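Local coordinates for protein dihydrofolate reductase (Enterococcus faecalis, PDB 4M7U) that probably catalyses the NADPH-dependent reduction of 7,8-dihydrofolate to 5,6,7,8-tetrahydrofolate, a key step in folate metabolism, at residues S108-L121 / D133-E145. Sequence-based numbering, arbitrary orientation.
Sequences SVVFKELIPACDVL and DTFFPEIDWSVWE. With NAP (NADP nicotinamide-adenine-dinucleotide phosphate), chain B.
Leu121 reaches across one face of the Trp144 indole, the two side chains crossing at about a right angle, and its atoms can be followed outward from CB. A chi1 of -51° sets CG anti to the carbonyl carbon and so brings it over the six-membered ring. There CG is 3.6 Å from the ring centroid and only 2° off the ring normal, which meets the criterion for a CH-pi contact. Beyond it the two methyls spread over the indole: CD1 lies 3.6 Å from Trp144 CD2, above the middle of the ring system, and CD2 rests over the CZ2 side. CD1 also reaches Trp141 CZ3 at 4.0 Å. The far rim of the Trp144 indole is occupied by backbone, Val120 N lying near its plane 3.5 Å from CH2.

Ile115 divides its branches between two aromatics. CG2 touches Trp144 NE1 and Ile139 CD1, while CD1 meets the edge of Phe136, 3.4 Å from CZ. Phe136 in turn lays CE1 over one face of Phe111; their planes are inclined at 46°, an oblique pairing. Pro137 fits against the first helical turn, its CG packing on Phe111 CB and the Lys112 backbone N. Farther out, a water accepts from Lys112 NZ and donates to Glu138 O.

Near the cofactor, Ser108 OG lies 3.0 Å from Phe135 O, although its proton has another possible acceptor. Val109 N donates to NADP O1N at 3.0 Å, Ser108 N to O2N of the same phosphate, and Val110 N weakly to O1A of the other, evidence that the N-terminal turn of the helix holds the pyrophosphate; Thr134 borders the nicotinamide ribose. Helix 108-114 rests on Ile104 of strand 101-104, touches helix 88-97 through Leu114, and has the 133-145 segment alongside. Trp14 of strand 9-17 meets both Phe111 and Phe136, and Trp144 begins edge strand 144-151 of the mixed DHFR sheet.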
loop_
_atom_site.group_PDB
_atom_site.type_symbol
_atom_site.label_atom_id
_atom_site.label_comp_id
_atom_site.label_asym_id
_atom_site.label_seq_id
_atom_site.Cartn_x
_atom_site.Cartn_y
_atom_site.Cartn_z
ATOM N N SER A 108 -7.435 0.655 -4.581
ATOM C CA SER A 108 -7.218 0.421 -6.017
ATOM C C SER A 108 -6.943 1.681 -6.875
ATOM O O SER A 108 -6.028 1.686 -7.705
ATOM C CB SER A 108 -8.368 -0.400 -6.604
ATOM O OG SER A 108 -8.118 -0.662 -7.978
ATOM N N VAL A 109 -7.719 2.747 -6.678
ATOM C CA VAL A 109 -7.467 4.012 -7.391
ATOM C C VAL A 109 -6.072 4.568 -7.098
ATOM O O VAL A 109 -5.342 4.988 -8.012
ATOM C CB VAL A 109 -8.495 5.101 -7.027
ATOM C CG1 VAL A 109 -8.116 6.422 -7.683
ATOM C CG2 VAL A 109 -9.888 4.682 -7.473
ATOM N N VAL A 110 -5.703 4.565 -5.820
ATOM C CA VAL A 110 -4.394 5.043 -5.412
ATOM C C VAL A 110 -3.269 4.232 -6.043
ATOM O O VAL A 110 -2.302 4.802 -6.554
ATOM C CB VAL A 110 -4.275 5.073 -3.881
ATOM C CG1 VAL A 110 -2.911 5.591 -3.453
ATOM C CG2 VAL A 110 -5.332 5.989 -3.322
ATOM N N PHE A 111 -3.396 2.904 -6.028
ATOM C CA PHE A 111 -2.374 2.030 -6.648
ATOM C C PHE A 111 -2.174 2.317 -8.146
ATOM O O PHE A 111 -1.048 2.494 -8.621
ATOM C CB PHE A 111 -2.754 0.557 -6.469
ATOM C CG PHE A 111 -2.473 0.010 -5.096
ATOM C CD1 PHE A 111 -1.295 0.318 -4.427
ATOM C CD2 PHE A 111 -3.378 -0.846 -4.486
ATOM C CE1 PHE A 111 -1.036 -0.213 -3.152
ATOM C CE2 PHE A 111 -3.130 -1.379 -3.226
ATOM C CZ PHE A 111 -1.955 -1.054 -2.556
ATOM N N LYS A 112 -3.277 2.364 -8.887
ATOM C CA LYS A 112 -3.236 2.627 -10.327
ATOM C C LYS A 112 -2.578 3.976 -10.668
ATOM O O LYS A 112 -1.872 4.085 -11.665
ATOM C CB LYS A 112 -4.653 2.581 -10.894
ATOM C CG LYS A 112 -4.746 2.458 -12.407
ATOM C CD LYS A 112 -6.189 2.668 -12.861
ATOM C CE LYS A 112 -6.629 1.591 -13.839
ATOM N NZ LYS A 112 -5.786 1.595 -15.060
ATOM N N GLU A 113 -2.803 4.996 -9.838
ATOM C CA GLU A 113 -2.233 6.324 -10.089
ATOM C C GLU A 113 -0.792 6.444 -9.697
ATOM O O GLU A 113 -0.047 7.209 -10.302
ATOM C CB GLU A 113 -2.928 7.374 -9.231
ATOM C CG GLU A 113 -4.363 7.542 -9.464
ATOM C CD GLU A 113 -4.938 8.461 -8.428
ATOM O OE1 GLU A 113 -4.657 8.242 -7.217
ATOM O OE2 GLU A 113 -5.632 9.418 -8.834
ATOM N N LEU A 114 -0.411 5.744 -8.636
ATOM C CA LEU A 114 0.873 6.022 -7.995
ATOM C C LEU A 114 1.916 4.944 -8.242
ATOM O O LEU A 114 3.116 5.193 -8.098
ATOM C CB LEU A 114 0.675 6.293 -6.494
ATOM C CG LEU A 114 0.234 7.749 -6.251
ATOM C CD1 LEU A 114 -0.330 7.949 -4.856
ATOM C CD2 LEU A 114 1.428 8.669 -6.462
ATOM N N ILE A 115 1.472 3.750 -8.622
ATOM C CA ILE A 115 2.438 2.717 -9.006
ATOM C C ILE A 115 3.408 3.163 -10.120
ATOM O O ILE A 115 4.593 2.858 -10.033
ATOM C CB ILE A 115 1.784 1.337 -9.254
ATOM C CG1 ILE A 115 1.495 0.689 -7.897
ATOM C CG2 ILE A 115 2.689 0.438 -10.098
ATOM C CD1 ILE A 115 0.946 -0.700 -7.953
ATOM N N PRO A 116 2.931 3.936 -11.131
ATOM C CA PRO A 116 3.914 4.457 -12.099
ATOM C C PRO A 116 5.052 5.284 -11.474
ATOM O O PRO A 116 6.101 5.401 -12.105
ATOM C CB PRO A 116 3.063 5.343 -13.014
ATOM C CG PRO A 116 1.724 4.662 -13.013
ATOM C CD PRO A 116 1.549 4.224 -11.569
ATOM N N ALA A 117 4.857 5.834 -10.271
ATOM C CA ALA A 117 5.918 6.584 -9.587
ATOM C C ALA A 117 6.686 5.749 -8.547
ATOM O O ALA A 117 7.596 6.254 -7.885
ATOM C CB ALA A 117 5.366 7.849 -8.945
ATOM N N CYS A 118 6.334 4.472 -8.407
ATOM C CA CYS A 118 6.988 3.631 -7.404
ATOM C C CYS A 118 8.297 3.040 -7.900
ATOM O O CYS A 118 8.513 2.903 -9.108
ATOM C CB CYS A 118 6.053 2.515 -6.928
ATOM S SG CYS A 118 4.681 3.105 -5.912
ATOM N N ASP A 119 9.177 2.709 -6.959
ATOM C CA ASP A 119 10.439 2.047 -7.283
ATOM C C ASP A 119 10.488 0.601 -6.839
ATOM O O ASP A 119 11.395 -0.133 -7.220
ATOM C CB ASP A 119 11.601 2.791 -6.658
ATOM C CG ASP A 119 11.938 4.046 -7.423
ATOM O OD1 ASP A 119 11.886 4.003 -8.680
ATOM O OD2 ASP A 119 12.225 5.069 -6.772
ATOM N N VAL A 120 9.525 0.186 -6.025
ATOM C CA VAL A 120 9.477 -1.204 -5.582
ATOM C C VAL A 120 8.043 -1.564 -5.254
ATOM O O VAL A 120 7.284 -0.697 -4.817
ATOM C CB VAL A 120 10.402 -1.440 -4.352
ATOM C CG1 VAL A 120 10.138 -0.408 -3.299
ATOM C CG2 VAL A 120 10.213 -2.841 -3.762
ATOM N N LEU A 121 7.675 -2.825 -5.514
ATOM C CA LEU A 121 6.385 -3.392 -5.117
ATOM C C LEU A 121 6.615 -4.524 -4.114
ATOM O O LEU A 121 7.382 -5.465 -4.374
ATOM C CB LEU A 121 5.639 -3.947 -6.335
ATOM C CG LEU A 121 5.497 -3.007 -7.538
ATOM C CD1 LEU A 121 4.800 -3.729 -8.681
ATOM C CD2 LEU A 121 4.718 -1.734 -7.158
ATOM N N ASP A 133 -15.097 -7.035 -3.336
ATOM C CA ASP A 133 -15.674 -6.147 -4.336
ATOM C C ASP A 133 -14.610 -5.220 -4.922
ATOM O O ASP A 133 -14.886 -4.474 -5.863
ATOM C CB ASP A 133 -16.803 -5.326 -3.716
ATOM C CG ASP A 133 -16.365 -4.620 -2.441
ATOM O OD1 ASP A 133 -15.221 -4.126 -2.415
ATOM O OD2 ASP A 133 -17.144 -4.577 -1.459
ATOM N N THR A 134 -13.399 -5.268 -4.366
ATOM C CA THR A 134 -12.316 -4.387 -4.806
ATOM C C THR A 134 -11.057 -5.166 -5.184
ATOM O O THR A 134 -10.541 -5.971 -4.400
ATOM C CB THR A 134 -11.941 -3.372 -3.714
ATOM O OG1 THR A 134 -13.131 -2.763 -3.190
ATOM C CG2 THR A 134 -11.008 -2.298 -4.282
ATOM N N PHE A 135 -10.549 -4.899 -6.377
ATOM C CA PHE A 135 -9.474 -5.683 -6.943
ATOM C C PHE A 135 -8.241 -4.841 -7.170
ATOM O O PHE A 135 -8.341 -3.632 -7.409
ATOM C CB PHE A 135 -9.937 -6.281 -8.274
ATOM C CG PHE A 135 -11.088 -7.228 -8.123
ATOM C CD1 PHE A 135 -12.378 -6.751 -7.942
ATOM C CD2 PHE A 135 -10.878 -8.598 -8.127
ATOM C CE1 PHE A 135 -13.445 -7.626 -7.777
ATOM C CE2 PHE A 135 -11.940 -9.479 -7.967
ATOM C CZ PHE A 135 -13.223 -8.993 -7.790
ATOM N N PHE A 136 -7.077 -5.478 -7.096
ATOM C CA PHE A 136 -5.869 -4.801 -7.510
ATOM C C PHE A 136 -6.039 -4.413 -8.974
ATOM O O PHE A 136 -6.520 -5.211 -9.774
ATOM C CB PHE A 136 -4.639 -5.681 -7.322
ATOM C CG PHE A 136 -3.375 -4.933 -7.509
ATOM C CD1 PHE A 136 -2.900 -4.108 -6.503
ATOM C CD2 PHE A 136 -2.699 -4.989 -8.715
ATOM C CE1 PHE A 136 -1.749 -3.374 -6.684
ATOM C CE2 PHE A 136 -1.548 -4.269 -8.903
ATOM C CZ PHE A 136 -1.072 -3.455 -7.884
ATOM N N PRO A 137 -5.664 -3.174 -9.327
ATOM C CA PRO A 137 -5.968 -2.667 -10.665
ATOM C C PRO A 137 -5.042 -3.237 -11.720
ATOM O O PRO A 137 -3.984 -3.788 -11.406
ATOM C CB PRO A 137 -5.714 -1.164 -10.528
ATOM C CG PRO A 137 -4.620 -1.089 -9.471
ATOM C CD PRO A 137 -5.009 -2.157 -8.483
ATOM N N GLU A 138 -5.446 -3.094 -12.973
ATOM C CA GLU A 138 -4.576 -3.402 -14.094
ATOM C C GLU A 138 -3.436 -2.396 -14.144
ATOM O O GLU A 138 -3.669 -1.192 -14.281
ATOM C CB GLU A 138 -5.365 -3.315 -15.396
ATOM C CG GLU A 138 -6.172 -4.549 -15.716
ATOM C CD GLU A 138 -6.891 -4.423 -17.044
ATOM O OE1 GLU A 138 -8.130 -4.588 -17.053
ATOM O OE2 GLU A 138 -6.222 -4.148 -18.070
ATOM N N ILE A 139 -2.203 -2.875 -14.023
ATOM C CA ILE A 139 -1.062 -1.983 -14.169
ATOM C C ILE A 139 -0.160 -2.462 -15.284
ATOM O O ILE A 139 -0.304 -3.580 -15.783
ATOM C CB ILE A 139 -0.234 -1.884 -12.880
ATOM C CG1 ILE A 139 0.496 -3.205 -12.628
ATOM C CG2 ILE A 139 -1.128 -1.516 -11.704
ATOM C CD1 ILE A 139 1.528 -3.132 -11.534
ATOM N N ASP A 140 0.789 -1.617 -15.667
ATOM C CA ASP A 140 1.801 -2.018 -16.633
ATOM C C ASP A 140 2.840 -2.903 -15.949
ATOM O O ASP A 140 3.751 -2.401 -15.286
ATOM C CB ASP A 140 2.484 -0.783 -17.239
ATOM C CG ASP A 140 3.534 -1.151 -18.275
ATOM O OD1 ASP A 140 4.360 -0.283 -18.632
ATOM O OD2 ASP A 140 3.546 -2.323 -18.722
ATOM N N TRP A 141 2.722 -4.217 -16.109
ATOM C CA TRP A 141 3.694 -5.130 -15.501
ATOM C C TRP A 141 5.008 -5.271 -16.292
ATOM O O TRP A 141 5.968 -5.877 -15.805
ATOM C CB TRP A 141 3.066 -6.512 -15.296
ATOM C CG TRP A 141 2.100 -6.606 -14.132
ATOM C CD1 TRP A 141 0.733 -6.598 -14.191
ATOM C CD2 TRP A 141 2.444 -6.750 -12.736
ATOM N NE1 TRP A 141 0.206 -6.725 -12.919
ATOM C CE2 TRP A 141 1.224 -6.816 -12.018
ATOM C CE3 TRP A 141 3.656 -6.816 -12.041
ATOM C CZ2 TRP A 141 1.193 -6.962 -10.620
ATOM C CZ3 TRP A 141 3.621 -6.968 -10.659
ATOM C CH2 TRP A 141 2.389 -7.045 -9.961
ATOM N N SER A 142 5.056 -4.705 -17.497
ATOM C CA SER A 142 6.225 -4.864 -18.372
ATOM C C SER A 142 7.472 -4.166 -17.851
ATOM O O SER A 142 8.593 -4.542 -18.203
ATOM C CB SER A 142 5.914 -4.389 -19.792
ATOM O OG SER A 142 5.758 -2.986 -19.842
ATOM N N VAL A 143 7.285 -3.169 -16.991
ATOM C CA VAL A 143 8.423 -2.439 -16.409
ATOM C C VAL A 143 8.887 -3.009 -15.058
ATOM O O VAL A 143 9.840 -2.511 -14.447
ATOM C CB VAL A 143 8.113 -0.933 -16.272
ATOM C CG1 VAL A 143 7.799 -0.339 -17.636
ATOM C CG2 VAL A 143 6.938 -0.712 -15.322
ATOM N N TRP A 144 8.220 -4.067 -14.605
ATOM C CA TRP A 144 8.540 -4.687 -13.321
ATOM C C TRP A 144 9.067 -6.107 -13.516
ATOM O O TRP A 144 8.630 -6.813 -14.431
ATOM C CB TRP A 144 7.283 -4.724 -12.425
ATOM C CG TRP A 144 6.811 -3.348 -11.973
ATOM C CD1 TRP A 144 5.772 -2.615 -12.481
ATOM C CD2 TRP A 144 7.392 -2.556 -10.928
ATOM N NE1 TRP A 144 5.659 -1.420 -11.799
ATOM C CE2 TRP A 144 6.639 -1.360 -10.846
ATOM C CE3 TRP A 144 8.464 -2.752 -10.046
ATOM C CZ2 TRP A 144 6.945 -0.355 -9.922
ATOM C CZ3 TRP A 144 8.758 -1.762 -9.125
ATOM C CH2 TRP A 144 8.004 -0.573 -9.075
ATOM N N GLU A 145 9.992 -6.526 -12.654
ATOM C CA GLU A 145 10.387 -7.938 -12.572
ATOM C C GLU A 145 10.546 -8.383 -11.108
ATOM O O GLU A 145 10.912 -7.582 -10.236
ATOM C CB GLU A 145 11.678 -8.199 -13.359
ATOM C CG GLU A 145 12.924 -7.720 -12.638
ATOM C CD GLU A 145 14.150 -7.673 -13.536
ATOM O OE1 GLU A 145 14.190 -8.414 -14.543
ATOM O OE2 GLU A 145 15.070 -6.885 -13.225
HETATM P PA NAP B . -9.334 3.987 -2.494
HETATM O O1A NAP B . -8.238 3.965 -3.605
HETATM O O2A NAP B . -8.797 3.524 -1.154
HETATM O O5B NAP B . -9.840 5.456 -2.294
HETATM C C5B NAP B . -10.397 6.158 -3.366
HETATM C C4B NAP B . -10.553 7.609 -3.036
HETATM O O4B NAP B . -9.292 8.318 -2.650
HETATM C C3B NAP B . -11.331 8.544 -3.930
HETATM O O3B NAP B . -12.687 8.387 -4.121
HETATM C C2B NAP B . -10.827 9.870 -3.499
HETATM O O2B NAP B . -11.398 10.495 -2.408
HETATM C C1B NAP B . -9.352 9.531 -3.504
HETATM N N9A NAP B . -8.268 9.824 -4.388
HETATM C C8A NAP B . -7.616 8.911 -5.109
HETATM N N7A NAP B . -6.737 9.613 -5.983
HETATM C C5A NAP B . -6.919 10.981 -5.774
HETATM C C6A NAP B . -6.317 12.100 -6.365
HETATM N N6A NAP B . -5.316 11.919 -7.384
HETATM N N1A NAP B . -6.691 13.310 -5.960
HETATM C C2A NAP B . -7.639 13.477 -4.981
HETATM N N3A NAP B . -8.240 12.366 -4.394
HETATM C C4A NAP B . -7.859 11.148 -4.810
HETATM O O3 NAP B . -10.603 3.138 -2.905
HETATM P PN NAP B . -10.613 1.915 -3.916
HETATM O O1N NAP B . -10.368 2.431 -5.368
HETATM O O2N NAP B . -9.578 0.867 -3.571
HETATM O O5D NAP B . -12.045 1.262 -3.738
HETATM C C5D NAP B . -12.660 1.410 -2.480
HETATM C C4D NAP B . -14.177 1.430 -2.428
HETATM O O4D NAP B . -14.953 1.360 -3.689
HETATM C C3D NAP B . -14.932 0.589 -1.399
HETATM O O3D NAP B . -15.587 1.189 -0.413
HETATM C C2D NAP B . -15.714 -0.404 -2.212
HETATM O O2D NAP B . -16.817 -1.047 -1.689
HETATM C C1D NAP B . -15.824 0.181 -3.605
HETATM N N1N NAP B . -16.162 -0.542 -4.807
HETATM C C2N NAP B . -17.403 -1.247 -5.083
HETATM C C3N NAP B . -17.652 -1.864 -6.465
HETATM C C7N NAP B . -19.066 -1.939 -6.912
HETATM O O7N NAP B . -19.810 -1.004 -6.644
HETATM N N7N NAP B . -19.630 -3.205 -7.250
HETATM C C4N NAP B . -16.480 -2.068 -7.458
HETATM C C5N NAP B . -15.114 -1.542 -6.939
HETATM C C6N NAP B . -14.975 -0.918 -5.538
HETATM P P2B NAP B . -12.661 11.397 -2.661
HETATM O O1X NAP B . -13.803 10.523 -3.276
HETATM O O2X NAP B . -13.138 11.941 -1.279
HETATM O O3X NAP B . -12.285 12.507 -3.613
HETATM O O HOH W 1 -2.656 1.472 -15.448
#